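Local coordinates for protein multicopper oxidase (Aquifex aeolicus, PDB 6TTD) that probably oxidises metal ions and laccase-type substrates at a mononuclear copper and reduces dioxygen to water at a trinuclear copper cluster, at residues 114-119 / 140-145; 198-203 / 247-252; 439-444 / 491-496. All blocks are in the same frame, centred on the assembly; numbering follows the deposited sequence.

Contact 1: 114-119 / 140-145. With CU (copper (II) ion), chain E.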
loop_
_atom_site.group_PDB
_atom_site.type_symbol
_atom_site.label_atom_id
_atom_site.label_comp_id
_atom_site.label_asym_id
_atom_site.label_seq_id
_atom_site.Cartn_x
_atom_site.Cartn_y
_atom_site.Cartn_z
ATOM N N ASP A 114 -5.083 -21.004 6.361
ATOM C CA ASP A 114 -3.667 -20.683 6.199
ATOM C C ASP A 114 -3.436 -19.174 6.093
ATOM O O ASP A 114 -4.131 -18.491 5.338
ATOM C CB ASP A 114 -3.136 -21.292 4.929
ATOM C CG ASP A 114 -3.009 -22.753 5.003
ATOM O OD1 ASP A 114 -3.410 -23.396 6.023
ATOM O OD2 ASP A 114 -2.469 -23.261 3.999
ATOM N N SER A 115 -2.401 -18.660 6.773
ATOM C CA SER A 115 -2.102 -17.242 6.614
ATOM C C SER A 115 -0.650 -16.935 6.973
ATOM O O SER A 115 0.075 -17.760 7.544
ATOM C CB SER A 115 -3.079 -16.405 7.470
ATOM O OG SER A 115 -3.048 -15.061 7.009
ATOM N N ILE A 116 -0.229 -15.711 6.639
ATOM C CA ILE A 116 1.112 -15.213 6.954
ATOM C C ILE A 116 1.024 -13.705 6.742
ATOM O O ILE A 116 0.255 -13.257 5.872
ATOM C CB ILE A 116 2.187 -15.845 6.026
ATOM C CG1 ILE A 116 3.607 -15.501 6.475
ATOM C CG2 ILE A 116 1.985 -15.424 4.537
ATOM C CD1 ILE A 116 3.989 -16.253 7.681
ATOM N N ILE A 117 1.772 -12.902 7.542
ATOM C CA ILE A 117 1.797 -11.453 7.320
ATOM C C ILE A 117 2.932 -11.101 6.372
ATOM O O ILE A 117 4.065 -11.556 6.569
ATOM C CB ILE A 117 1.993 -10.658 8.628
ATOM C CG1 ILE A 117 1.152 -11.233 9.788
ATOM C CG2 ILE A 117 1.670 -9.195 8.304
ATOM C CD1 ILE A 117 1.311 -10.506 11.080
ATOM N N HIS A 118 2.680 -10.181 5.439
ATOM C CA HIS A 118 3.716 -9.589 4.600
ATOM C C HIS A 118 3.892 -8.111 4.966
ATOM O O HIS A 118 2.901 -7.399 5.213
ATOM C CB HIS A 118 3.318 -9.756 3.115
ATOM C CG HIS A 118 4.072 -8.878 2.152
ATOM N ND1 HIS A 118 5.428 -8.972 1.954
ATOM C CD2 HIS A 118 3.635 -7.916 1.301
ATOM C CE1 HIS A 118 5.799 -8.092 1.039
ATOM N NE2 HIS A 118 4.727 -7.436 0.635
ATOM N N TRP A 119 5.146 -7.649 5.043
ATOM C CA TRP A 119 5.454 -6.262 5.368
ATOM C C TRP A 119 5.655 -5.588 4.018
ATOM O O TRP A 119 6.742 -5.588 3.441
ATOM C CB TRP A 119 6.679 -6.142 6.269
ATOM C CG TRP A 119 6.771 -7.319 7.200
ATOM C CD1 TRP A 119 7.615 -8.403 7.086
ATOM C CD2 TRP A 119 5.947 -7.577 8.373
ATOM N NE1 TRP A 119 7.366 -9.313 8.133
ATOM C CE2 TRP A 119 6.352 -8.820 8.916
ATOM C CE3 TRP A 119 4.920 -6.866 9.021
ATOM C CZ2 TRP A 119 5.774 -9.353 10.056
ATOM C CZ3 TRP A 119 4.351 -7.418 10.190
ATOM C CH2 TRP A 119 4.778 -8.630 10.682
ATOM N N GLU A 140 -1.646 -22.099 14.288
ATOM C CA GLU A 140 -0.202 -22.104 14.466
ATOM C C GLU A 140 0.400 -20.704 14.447
ATOM O O GLU A 140 -0.246 -19.704 14.100
ATOM C CB GLU A 140 0.467 -22.927 13.381
ATOM C CG GLU A 140 0.137 -24.392 13.449
ATOM C CD GLU A 140 0.865 -25.150 12.348
ATOM O OE1 GLU A 140 1.431 -24.505 11.415
ATOM O OE2 GLU A 140 0.850 -26.392 12.401
ATOM N N THR A 141 1.710 -20.672 14.711
ATOM C CA THR A 141 2.508 -19.460 14.809
ATOM C C THR A 141 3.661 -19.491 13.822
ATOM O O THR A 141 4.251 -20.554 13.572
ATOM C CB THR A 141 3.070 -19.334 16.220
ATOM O OG1 THR A 141 1.982 -19.042 17.113
ATOM C CG2 THR A 141 4.074 -18.184 16.299
ATOM N N TYR A 142 3.983 -18.336 13.242
ATOM C CA TYR A 142 5.197 -18.234 12.458
ATOM C C TYR A 142 6.132 -17.246 13.138
ATOM O O TYR A 142 5.768 -16.080 13.366
ATOM C CB TYR A 142 4.929 -17.815 11.020
ATOM C CG TYR A 142 6.204 -17.852 10.158
ATOM C CD1 TYR A 142 6.743 -19.069 9.728
ATOM C CD2 TYR A 142 6.892 -16.679 9.829
ATOM C CE1 TYR A 142 7.881 -19.100 8.970
ATOM C CE2 TYR A 142 8.039 -16.697 9.026
ATOM C CZ TYR A 142 8.524 -17.904 8.601
ATOM O OH TYR A 142 9.664 -17.932 7.832
ATOM N N SER A 143 7.345 -17.702 13.443
ATOM C CA SER A 143 8.337 -16.852 14.066
ATOM C C SER A 143 9.211 -16.293 12.946
ATOM O O SER A 143 9.897 -17.055 12.249
ATOM C CB SER A 143 9.116 -17.651 15.115
ATOM O OG SER A 143 10.026 -16.796 15.786
ATOM N N TYR A 144 9.102 -14.976 12.695
ATOM C CA TYR A 144 9.889 -14.334 11.635
ATOM C C TYR A 144 11.342 -14.221 12.064
ATOM O O TYR A 144 11.621 -13.608 13.096
ATOM C CB TYR A 144 9.356 -12.922 11.280
ATOM C CG TYR A 144 8.003 -12.931 10.621
ATOM C CD1 TYR A 144 6.833 -13.129 11.384
ATOM C CD2 TYR A 144 7.876 -12.741 9.223
ATOM C CE1 TYR A 144 5.565 -13.141 10.756
ATOM C CE2 TYR A 144 6.625 -12.757 8.592
ATOM C CZ TYR A 144 5.477 -12.965 9.361
ATOM O OH TYR A 144 4.229 -12.993 8.761
ATOM N N PRO A 145 12.297 -14.770 11.317
ATOM C CA PRO A 145 13.691 -14.489 11.638
ATOM C C PRO A 145 13.919 -12.991 11.688
ATOM O O PRO A 145 13.441 -12.239 10.838
ATOM C CB PRO A 145 14.465 -15.159 10.509
ATOM C CG PRO A 145 13.584 -16.246 10.093
ATOM C CD PRO A 145 12.178 -15.736 10.224
HETATM CU CU CU E . 4.624 -6.560 -1.145
#

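Contact 2: 198-203 / 247-252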
loop_
_atom_site.group_PDB
_atom_site.type_symbol
_atom_site.label_atom_id
_atom_site.label_comp_id
_atom_site.label_asym_id
_atom_site.label_seq_id
_atom_site.Cartn_x
_atom_site.Cartn_y
_atom_site.Cartn_z
ATOM N N VAL A 198 -2.681 13.801 15.382
ATOM C CA VAL A 198 -3.108 15.162 15.640
ATOM C C VAL A 198 -2.957 15.930 14.340
ATOM O O VAL A 198 -3.947 16.391 13.759
ATOM C CB VAL A 198 -2.302 15.803 16.779
ATOM C CG1 VAL A 198 -2.788 17.206 17.012
ATOM C CG2 VAL A 198 -2.458 14.984 18.020
ATOM N N THR A 199 -1.729 16.003 13.829
ATOM C CA THR A 199 -1.512 16.627 12.532
ATOM C C THR A 199 -0.886 15.690 11.516
ATOM O O THR A 199 -0.702 16.103 10.365
ATOM C CB THR A 199 -0.629 17.863 12.668
ATOM O OG1 THR A 199 0.487 17.541 13.532
ATOM C CG2 THR A 199 -1.482 18.974 13.242
ATOM N N ASP A 200 -0.522 14.464 11.909
ATOM C CA ASP A 200 -0.005 13.460 10.977
ATOM C C ASP A 200 -1.003 12.309 10.998
ATOM O O ASP A 200 -1.069 11.571 11.978
ATOM C CB ASP A 200 1.403 13.029 11.388
ATOM C CG ASP A 200 2.049 11.979 10.439
ATOM O OD1 ASP A 200 1.411 11.427 9.478
ATOM O OD2 ASP A 200 3.247 11.687 10.706
ATOM N N ILE A 201 -1.791 12.173 9.935
ATOM C CA ILE A 201 -3.053 11.446 9.989
ATOM C C ILE A 201 -3.059 10.363 8.921
ATOM O O ILE A 201 -3.021 10.672 7.726
ATOM C CB ILE A 201 -4.268 12.373 9.782
ATOM C CG1 ILE A 201 -4.237 13.581 10.738
ATOM C CG2 ILE A 201 -5.647 11.543 9.814
ATOM C CD1 ILE A 201 -4.466 13.231 12.252
ATOM N N PRO A 202 -3.187 9.095 9.303
ATOM C CA PRO A 202 -3.378 8.038 8.304
ATOM C C PRO A 202 -4.766 8.157 7.666
ATOM O O PRO A 202 -5.763 8.409 8.352
ATOM C CB PRO A 202 -3.246 6.726 9.110
ATOM C CG PRO A 202 -2.859 7.150 10.558
ATOM C CD PRO A 202 -3.179 8.629 10.708
ATOM N N LEU A 203 -4.822 8.003 6.333
ATOM C CA LEU A 203 -6.094 7.847 5.601
ATOM C C LEU A 203 -6.043 6.494 4.862
ATOM O O LEU A 203 -5.597 6.411 3.722
ATOM C CB LEU A 203 -6.338 8.983 4.638
ATOM C CG LEU A 203 -6.356 10.365 5.308
ATOM C CD1 LEU A 203 -6.675 11.478 4.276
ATOM C CD2 LEU A 203 -7.362 10.396 6.466
ATOM N N ILE A 247 -0.845 23.380 8.513
ATOM C CA ILE A 247 -0.451 22.311 7.611
ATOM C C ILE A 247 -0.650 20.975 8.311
ATOM O O ILE A 247 -0.273 20.806 9.481
ATOM C CB ILE A 247 1.004 22.490 7.159
ATOM C CG1 ILE A 247 1.119 23.791 6.314
ATOM C CG2 ILE A 247 1.529 21.172 6.433
ATOM C CD1 ILE A 247 2.574 24.173 5.985
ATOM N N TYR A 248 -1.291 20.053 7.631
ATOM C CA TYR A 248 -1.426 18.676 8.084
ATOM C C TYR A 248 -0.693 17.772 7.116
ATOM O O TYR A 248 -0.563 18.100 5.931
ATOM C CB TYR A 248 -2.895 18.179 8.116
ATOM C CG TYR A 248 -3.701 18.789 9.249
ATOM C CD1 TYR A 248 -4.038 20.130 9.210
ATOM C CD2 TYR A 248 -4.107 18.037 10.326
ATOM C CE1 TYR A 248 -4.789 20.698 10.211
ATOM C CE2 TYR A 248 -4.903 18.591 11.332
ATOM C CZ TYR A 248 -5.185 19.932 11.272
ATOM O OH TYR A 248 -5.923 20.558 12.240
ATOM N N ARG A 249 -0.245 16.622 7.619
ATOM C CA ARG A 249 0.238 15.532 6.775
ATOM C C ARG A 249 -0.798 14.414 6.764
ATOM O O ARG A 249 -1.283 13.991 7.833
ATOM C CB ARG A 249 1.550 14.972 7.286
ATOM C CG ARG A 249 2.083 13.820 6.444
ATOM C CD ARG A 249 3.364 13.314 7.077
ATOM N NE ARG A 249 4.074 12.312 6.291
ATOM C CZ ARG A 249 5.378 12.096 6.408
ATOM N NH1 ARG A 249 6.042 12.820 7.275
ATOM N NH2 ARG A 249 6.002 11.164 5.672
ATOM N N PHE A 250 -1.164 13.963 5.555
ATOM C CA PHE A 250 -2.072 12.831 5.397
ATOM C C PHE A 250 -1.319 11.705 4.729
ATOM O O PHE A 250 -0.613 11.934 3.731
ATOM C CB PHE A 250 -3.311 13.211 4.584
ATOM C CG PHE A 250 -4.159 14.195 5.300
ATOM C CD1 PHE A 250 -4.890 13.791 6.422
ATOM C CD2 PHE A 250 -4.152 15.539 4.927
ATOM C CE1 PHE A 250 -5.647 14.706 7.161
ATOM C CE2 PHE A 250 -4.927 16.456 5.632
ATOM C CZ PHE A 250 -5.680 16.046 6.764
ATOM N N ARG A 251 -1.423 10.504 5.316
ATOM C CA ARG A 251 -0.756 9.315 4.784
ATOM C C ARG A 251 -1.828 8.472 4.124
ATOM O O ARG A 251 -2.523 7.698 4.793
ATOM C CB ARG A 251 -0.059 8.556 5.892
ATOM C CG ARG A 251 1.102 9.359 6.457
ATOM C CD ARG A 251 1.733 8.609 7.629
ATOM N NE ARG A 251 2.762 9.397 8.337
ATOM C CZ ARG A 251 4.063 9.209 8.209
ATOM N NH1 ARG A 251 4.546 8.254 7.380
ATOM N NH2 ARG A 251 4.880 9.962 8.944
ATOM N N ILE A 252 -1.980 8.639 2.814
ATOM C CA ILE A 252 -3.048 7.947 2.084
ATOM C C ILE A 252 -2.537 6.570 1.678
ATOM O O ILE A 252 -1.553 6.439 0.939
ATOM C CB ILE A 252 -3.505 8.780 0.878
ATOM C CG1 ILE A 252 -4.083 10.090 1.418
ATOM C CG2 ILE A 252 -4.500 7.979 -0.037
ATOM C CD1 ILE A 252 -4.147 11.162 0.414
HETATM O O HOH W 1 5.329 13.394 10.372
#

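Contact 3: 439-444 / 491-496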
loop_
_atom_site.group_PDB
_atom_site.type_symbol
_atom_site.label_atom_id
_atom_site.label_comp_id
_atom_site.label_asym_id
_atom_site.label_seq_id
_atom_site.Cartn_x
_atom_site.Cartn_y
_atom_site.Cartn_z
ATOM N N VAL A 439 18.507 -3.884 -13.223
ATOM C CA VAL A 439 17.636 -4.476 -14.235
ATOM C C VAL A 439 16.590 -3.431 -14.574
ATOM O O VAL A 439 16.162 -2.675 -13.697
ATOM C CB VAL A 439 16.897 -5.753 -13.757
ATOM C CG1 VAL A 439 16.197 -6.395 -14.946
ATOM C CG2 VAL A 439 17.798 -6.706 -13.128
ATOM N N ILE A 440 16.160 -3.400 -15.834
ATOM C CA ILE A 440 14.999 -2.634 -16.228
ATOM C C ILE A 440 13.904 -3.651 -16.451
ATOM O O ILE A 440 14.075 -4.564 -17.254
ATOM C CB ILE A 440 15.279 -1.816 -17.492
ATOM C CG1 ILE A 440 16.294 -0.749 -17.159
ATOM C CG2 ILE A 440 14.012 -1.113 -18.014
ATOM C CD1 ILE A 440 16.761 -0.093 -18.367
ATOM N N LEU A 441 12.803 -3.524 -15.712
ATOM C CA LEU A 441 11.621 -4.349 -15.935
ATOM C C LEU A 441 10.727 -3.569 -16.853
ATOM O O LEU A 441 10.423 -2.413 -16.572
ATOM C CB LEU A 441 10.865 -4.658 -14.644
ATOM C CG LEU A 441 11.683 -5.388 -13.592
ATOM C CD1 LEU A 441 10.823 -5.751 -12.386
ATOM C CD2 LEU A 441 12.293 -6.596 -14.246
ATOM N N GLU A 442 10.332 -4.180 -17.961
ATOM C CA GLU A 442 9.445 -3.512 -18.897
ATOM C C GLU A 442 8.109 -4.245 -18.933
ATOM O O GLU A 442 8.015 -5.353 -19.488
ATOM C CB GLU A 442 10.066 -3.451 -20.289
ATOM C CG GLU A 442 9.109 -2.871 -21.297
ATOM C CD GLU A 442 9.742 -2.760 -22.665
ATOM O OE1 GLU A 442 10.406 -1.720 -22.906
ATOM O OE2 GLU A 442 9.607 -3.735 -23.460
ATOM N N TYR A 443 7.101 -3.637 -18.297
ATOM C CA TYR A 443 5.745 -4.153 -18.285
ATOM C C TYR A 443 5.045 -3.752 -19.572
ATOM O O TYR A 443 4.980 -2.562 -19.921
ATOM C CB TYR A 443 4.921 -3.613 -17.087
ATOM C CG TYR A 443 5.393 -4.042 -15.734
ATOM C CD1 TYR A 443 5.299 -5.381 -15.337
ATOM C CD2 TYR A 443 5.954 -3.112 -14.845
ATOM C CE1 TYR A 443 5.728 -5.786 -14.076
ATOM C CE2 TYR A 443 6.365 -3.505 -13.573
ATOM C CZ TYR A 443 6.244 -4.838 -13.206
ATOM O OH TYR A 443 6.674 -5.228 -11.963
ATOM N N VAL A 444 4.466 -4.727 -20.229
ATOM C CA VAL A 444 3.714 -4.499 -21.449
ATOM C C VAL A 444 2.312 -5.027 -21.165
ATOM O O VAL A 444 2.092 -6.235 -21.117
ATOM C CB VAL A 444 4.382 -5.197 -22.639
ATOM C CG1 VAL A 444 3.578 -5.058 -23.940
ATOM C CG2 VAL A 444 5.813 -4.642 -22.788
ATOM N N ILE A 491 10.624 0.368 -15.473
ATOM C CA ILE A 491 11.098 0.739 -14.154
ATOM C C ILE A 491 12.503 0.194 -14.032
ATOM O O ILE A 491 12.850 -0.817 -14.647
ATOM C CB ILE A 491 10.180 0.207 -13.015
ATOM C CG1 ILE A 491 10.136 -1.331 -12.981
ATOM C CG2 ILE A 491 8.784 0.733 -13.268
ATOM C CD1 ILE A 491 9.352 -1.861 -11.785
ATOM N N ALA A 492 13.319 0.880 -13.241
ATOM C CA ALA A 492 14.685 0.458 -12.981
ATOM C C ALA A 492 14.772 -0.047 -11.548
ATOM O O ALA A 492 14.297 0.625 -10.610
ATOM C CB ALA A 492 15.659 1.616 -13.197
ATOM N N VAL A 493 15.383 -1.224 -11.387
ATOM C CA VAL A 493 15.547 -1.872 -10.084
ATOM C C VAL A 493 17.030 -2.106 -9.831
ATOM O O VAL A 493 17.707 -2.788 -10.621
ATOM C CB VAL A 493 14.780 -3.193 -9.997
ATOM C CG1 VAL A 493 14.637 -3.578 -8.517
ATOM C CG2 VAL A 493 13.428 -3.039 -10.694
ATOM N N ASP A 494 17.532 -1.524 -8.738
ATOM C CA ASP A 494 18.865 -1.838 -8.233
ATOM C C ASP A 494 18.715 -2.998 -7.225
ATOM O O ASP A 494 18.291 -2.811 -6.086
ATOM C CB ASP A 494 19.496 -0.597 -7.616
ATOM C CG ASP A 494 20.906 -0.846 -7.106
ATOM O OD1 ASP A 494 21.423 -1.972 -7.215
ATOM O OD2 ASP A 494 21.489 0.060 -6.515
ATOM N N MET A 495 19.030 -4.214 -7.654
ATOM C CA MET A 495 18.764 -5.403 -6.837
ATOM C C MET A 495 19.972 -5.701 -5.948
ATOM O O MET A 495 20.566 -6.772 -6.003
ATOM C CB MET A 495 18.406 -6.590 -7.729
ATOM C CG MET A 495 17.062 -6.382 -8.409
ATOM S SD MET A 495 16.389 -7.829 -9.299
ATOM C CE MET A 495 14.706 -7.308 -9.714
ATOM N N SER A 496 20.325 -4.731 -5.104
ATOM C CA SER A 496 21.409 -4.891 -4.131
ATOM C C SER A 496 20.801 -5.167 -2.766
ATOM O O SER A 496 19.947 -4.400 -2.301
ATOM C CB SER A 496 22.303 -3.646 -4.019
ATOM O OG SER A 496 22.851 -3.275 -5.283
#

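Contact 1: 114-119 / 140-145
Y144 crosses the gap to I116, I117 and W119 and joins the two sheets of an N-terminal cupredoxin-like β-sandwich. Strand 117-120 pairs with strand 154-160. Strand 141-143 pairs with strand 102-110 in the other sheet. From CB of Y144, CG lies anti to the carbonyl carbon (chi1 -68°), which carries the ring across to the facing strand. CD2 and CE2 pass beside the indole nitrogen, with W119 NE1 3.6 Å from Y144 CE2. On the other side of the ring CD1 and CE1 meet W119 CZ2, with Y144 CE1 3.9 Å from it. CZ lies 3.7 Å from W119 CZ2, and that indole carbon sits over the centre of the phenol face. The pair is T-shaped: the edge of W119 meets the face of Y144, with the planes at 61°. Y142 CD2 covers the opposite face, so two aromatic side chains sandwich the phenol and limit its rotation. At the tip, Y144 OH donates to I117 O at 2.6 Å. It meets a lone pair in the carbonyl plane. I116 reaches the same tip with its terminal methyl, CD1, 3.4 Å from Y144 OH. That methyl also packs 3.6 Å from Y142 CD2. A phenylalanine in place of Y144 would probably leave I117 O without this buried donor and the ring less firmly fixed. The strand held here also carries a copper ligand. The CB of H118 is directed away from segment 140-145. H118 shares its copper with H454, and H118 NE2 binds the metal at 2.0 Å.

Contact 2: 198-203 / 247-252
D200 and R251 form a salt bridge across two parallel strands of the central cupredoxin-like domain. CG of D200 is anti to the backbone N (chi1 -179°), and this brings the carboxylate over the neighbouring strand. R251 runs extended from CG to NE and grips it side-on. R251 NE donates to D200 OD1 at 2.7 Å, and R251 NH2 to D200 OD2 at 3.0 Å. Both oxygens use their syn lone pairs. The two flat groups are nearly coplanar, 18° apart. R249 is extended too, and its guanidinium lies over a face of the R251 guanidinium. R249 also makes salt bridges to E185 and D302, so the two guanidiniums, face over face, have carboxylates close by that would probably offset their charge. A water 2.7 Å from D200 OD2 donates to it and weakly accepts from R249 NH1. I201, L203 and F250 point to the other face of the sheet. F250 CD1 packs 3.6 Å from L203 CD1 and 3.7 Å from I201 CB. Near the strand start, T199 CG2 makes a CH-pi contact over the Y248 ring. Backbone bonds tie the strands in register, among them L203 N to R251 O at 2.8 Å. Strand 300-306 pairs with strand 247-254 on its other edge. Helix 183-192 covers the arginine face through E185 and L188, and strand 176-181 adds M177 and I179 against R251.

Contact 3: 439-444 / 491-496
V439 and V493 exchange two backbone hydrogen bonds at an antiparallel hydrogen-bonded pair in the C-terminal cupredoxin-like domain. V493 N donates to V439 O at 2.8 Å, and V439 N to V493 O at 2.9 Å. The next such pair is L441 with I491. There L441 N reaches I491 O at 2.9 Å, and I491 N returns to L441 O at 3.0 Å. Between them I440 and A492 form a non-hydrogen-bonded pair, and I440 CA and A492 CA make C-H...O contacts to the facing carbonyls. The short strands run at 145° to each other, a twisted antiparallel pair. Strand 394-402 flanks strand 437-445 on its far side, and strand 461-465 flanks strand 488-495. The face bearing V439, L441, I491 and V493 carries the packing. I491 holds CG1 in the crowded position between N and the carbonyl carbon (chi1 63°). This swings the chain toward the partner strand: I491 CG1 lies 3.8 Å from L441 CB. Its tip goes on to the tyrosine, with I491 CD1 3.8 Å from Y443 CE2. Y443 itself continues to M453 and I455 on strand 451-455. L441 and V493 close the middle of this face, L441 CG being 4.1 Å from V493 CG2. Past V493 the chain bends in an inverse gamma turn centred on M495. The M495 side chain runs extended toward V439, and its SD lies 4.2 Å from V439 CG2.

How the contacts relate
From the N terminus the chain closes contact 1 first, across 20 intervening residues. Contact 2 follows, spanning 43 residues, and contact 3 comes last, spanning 46. The three lie in series; none nests within or crosses another. Each lies in a different one of the three cupredoxin-like domains. Contact 1 bridges two layers of a sandwich by side chains, while contacts 2 and 3 pair neighbouring strands, parallel in one and antiparallel in the other. They do not touch: their centres are 28 to 31 Å apart. Contacts 2 and 3 lie on opposite sides of the chain's centre. The chain between 439-444 and 491-496 carries H451, H454 and H456, so the loop closed by contact 3 supplies copper ligands, as does the strand of contact 1.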